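Local coordinates for Glyoxalase/Bleomycin resistance protein (Bacillus cereus ATCC 14579, PDB 1XQA) that is of unknown function but binds a magnesium ion and, as a member of the glyoxalase/bleomycin resistance/dioxygenase superfamily, is possibly a glyoxalase, at residues A[8-13]-A[56-61]. Sequence-based numbering, arbitrary orientation.
Sequences NLTVAD and VQYPKT
Tyr-58 reaches from the loop 56-61 to the edge of strand 6-11 and ends on the backbone of Thr-10. Its CB leaves the main chain already directed at the strand, and with CG anti to the carbonyl carbon (chi1 -74°) the ring carries on in that direction. CE2 lies 3.3 Å from Thr-10 O. Leu-9 CD1 comes in obliquely, 3.8 Å from CZ and nearest at OH, 3.3 Å away; leucine suits this buried place because its branched apolar end bends nearer the loop than its CB does. At the tip, the hydroxyl donates a short hydrogen bond of 2.6 Å from OH to Thr-10 O. That oxygen lies at the ring edge, near the ring plane, and the bond meets it on a lone pair in the carbonyl plane, with a C=O...OH angle of 121°. Tyrosine suits this place because it is long enough to bridge loop and strand, apolar along its sides and polar only at its end. At the start of its reach, Tyr-58 N donates to Gln-57 OE1, which lies 2.9 Å away, a bent bond made from above the amide's carbonyl plane.

Val-56 makes the second touch, by van der Waals contact alone. Its CG2 packs 3.8 Å from Thr-10 CG2 and against the backbone of Val-11, while CG1 rests near Thr-10 O; a compact branched residue can thus meet methyl and backbone together. Threonine offers that methyl at a partly exposed position.

Strand 6-11 is the outermost strand of its four-stranded sheet within this chain: Leu-9 and Val-11 bond through their backbones to strand 47-52, and Val-56 and the end of Tyr-58 meet the other edge, where Thr-10 O points. Phe-107 of strand 107-112, in the second sheet, touches Leu-9, Val-11 and Tyr-58, while Phe-62 stacks on the tyrosine just before the magnesium ligand His-63.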
loop_
_atom_site.group_PDB
_atom_site.type_symbol
_atom_site.label_atom_id
_atom_site.label_comp_id
_atom_site.label_asym_id
_atom_site.label_seq_id
_atom_site.Cartn_x
_atom_site.Cartn_y
_atom_site.Cartn_z
ATOM N N ASN A 8 5.930 -10.120 -17.143
ATOM C CA ASN A 8 6.782 -10.736 -16.133
ATOM C C ASN A 8 8.021 -9.868 -16.009
ATOM O O ASN A 8 8.839 -9.783 -16.935
ATOM C CB ASN A 8 7.163 -12.167 -16.496
ATOM C CG ASN A 8 7.880 -12.879 -15.364
ATOM O OD1 ASN A 8 9.052 -13.258 -15.492
ATOM N ND2 ASN A 8 7.186 -13.060 -14.242
ATOM N N LEU A 9 8.105 -9.179 -14.881
ATOM C CA LEU A 9 9.155 -8.219 -14.624
ATOM C C LEU A 9 10.173 -8.819 -13.693
ATOM O O LEU A 9 9.876 -9.064 -12.516
ATOM C CB LEU A 9 8.539 -6.985 -13.980
ATOM C CG LEU A 9 9.388 -5.739 -13.870
ATOM C CD1 LEU A 9 9.755 -5.184 -15.254
ATOM C CD2 LEU A 9 8.571 -4.727 -13.099
ATOM N N THR A 10 11.357 -9.113 -14.228
ATOM C CA THR A 10 12.455 -9.626 -13.423
ATOM C C THR A 10 12.941 -8.500 -12.505
ATOM O O THR A 10 13.138 -7.357 -12.957
ATOM C CB THR A 10 13.604 -10.124 -14.298
ATOM O OG1 THR A 10 13.088 -10.908 -15.389
ATOM C CG2 THR A 10 14.570 -10.990 -13.474
ATOM N N VAL A 11 13.094 -8.816 -11.216
ATOM C CA VAL A 11 13.577 -7.847 -10.236
ATOM C C VAL A 11 14.665 -8.399 -9.304
ATOM O O VAL A 11 14.822 -9.621 -9.125
ATOM C CB VAL A 11 12.424 -7.237 -9.390
ATOM C CG1 VAL A 11 11.440 -6.470 -10.270
ATOM C CG2 VAL A 11 11.707 -8.336 -8.605
ATOM N N ALA A 12 15.412 -7.475 -8.711
ATOM C CA ALA A 12 16.458 -7.797 -7.753
ATOM C C ALA A 12 15.875 -8.257 -6.424
ATOM O O ALA A 12 16.490 -9.024 -5.702
ATOM C CB ALA A 12 17.365 -6.582 -7.529
ATOM N N ASP A 13 14.675 -7.780 -6.104
ATOM C CA ASP A 13 14.095 -8.037 -4.798
ATOM C C ASP A 13 12.595 -7.954 -4.956
ATOM O O ASP A 13 12.053 -6.857 -5.138
ATOM C CB ASP A 13 14.585 -6.969 -3.805
ATOM C CG ASP A 13 14.052 -7.170 -2.387
ATOM O OD1 ASP A 13 13.040 -7.892 -2.184
ATOM O OD2 ASP A 13 14.664 -6.588 -1.464
ATOM N N VAL A 56 20.189 -8.124 -12.309
ATOM C CA VAL A 56 19.096 -7.564 -13.065
ATOM C C VAL A 56 19.424 -6.162 -13.574
ATOM O O VAL A 56 19.724 -5.258 -12.790
ATOM C CB VAL A 56 17.823 -7.522 -12.202
ATOM C CG1 VAL A 56 16.741 -6.721 -12.902
ATOM C CG2 VAL A 56 17.352 -8.950 -11.906
ATOM N N GLN A 57 19.381 -5.993 -14.892
ATOM C CA GLN A 57 19.566 -4.686 -15.501
ATOM C C GLN A 57 18.635 -4.491 -16.696
ATOM O O GLN A 57 18.460 -5.392 -17.507
ATOM C CB GLN A 57 21.028 -4.444 -15.905
ATOM C CG GLN A 57 21.374 -2.947 -15.954
ATOM C CD GLN A 57 20.591 -2.129 -14.905
ATOM O OE1 GLN A 57 19.562 -1.503 -15.218
ATOM N NE2 GLN A 57 21.058 -2.164 -13.648
ATOM N N TYR A 58 18.003 -3.321 -16.768
ATOM C CA TYR A 58 17.141 -2.989 -17.904
ATOM C C TYR A 58 17.775 -1.930 -18.800
ATOM O O TYR A 58 18.597 -1.143 -18.332
ATOM C CB TYR A 58 15.771 -2.515 -17.406
ATOM C CG TYR A 58 14.937 -3.643 -16.884
ATOM C CD1 TYR A 58 14.129 -4.389 -17.753
ATOM C CD2 TYR A 58 14.970 -3.991 -15.529
ATOM C CE1 TYR A 58 13.365 -5.433 -17.273
ATOM C CE2 TYR A 58 14.208 -5.035 -15.042
ATOM C CZ TYR A 58 13.419 -5.758 -15.921
ATOM O OH TYR A 58 12.661 -6.804 -15.468
ATOM N N PRO A 59 17.408 -1.910 -20.100
ATOM C CA PRO A 59 17.878 -0.815 -20.935
ATOM C C PRO A 59 17.488 0.504 -20.289
ATOM O O PRO A 59 16.461 0.584 -19.608
ATOM C CB PRO A 59 17.132 -1.017 -22.267
ATOM C CG PRO A 59 16.775 -2.449 -22.305
ATOM C CD PRO A 59 16.581 -2.876 -20.850
ATOM N N LYS A 60 18.322 1.518 -20.497
ATOM C CA LYS A 60 18.209 2.803 -19.806
ATOM C C LYS A 60 16.852 3.470 -20.003
ATOM O O LYS A 60 16.295 4.046 -19.070
ATOM C CB LYS A 60 19.347 3.734 -20.242
ATOM C CG LYS A 60 20.020 3.327 -21.557
ATOM C CD LYS A 60 21.169 2.305 -21.376
ATOM C CE LYS A 60 20.775 0.836 -21.650
ATOM N NZ LYS A 60 20.350 0.527 -23.068
ATOM N N THR A 61 16.292 3.340 -21.199
ATOM C CA THR A 61 14.986 3.955 -21.473
ATOM C C THR A 61 13.776 3.044 -21.212
ATOM O O THR A 61 12.647 3.459 -21.459
ATOM C CB THR A 61 14.916 4.520 -22.896
ATOM O OG1 THR A 61 15.220 3.478 -23.841
ATOM C CG2 THR A 61 15.909 5.644 -23.054
#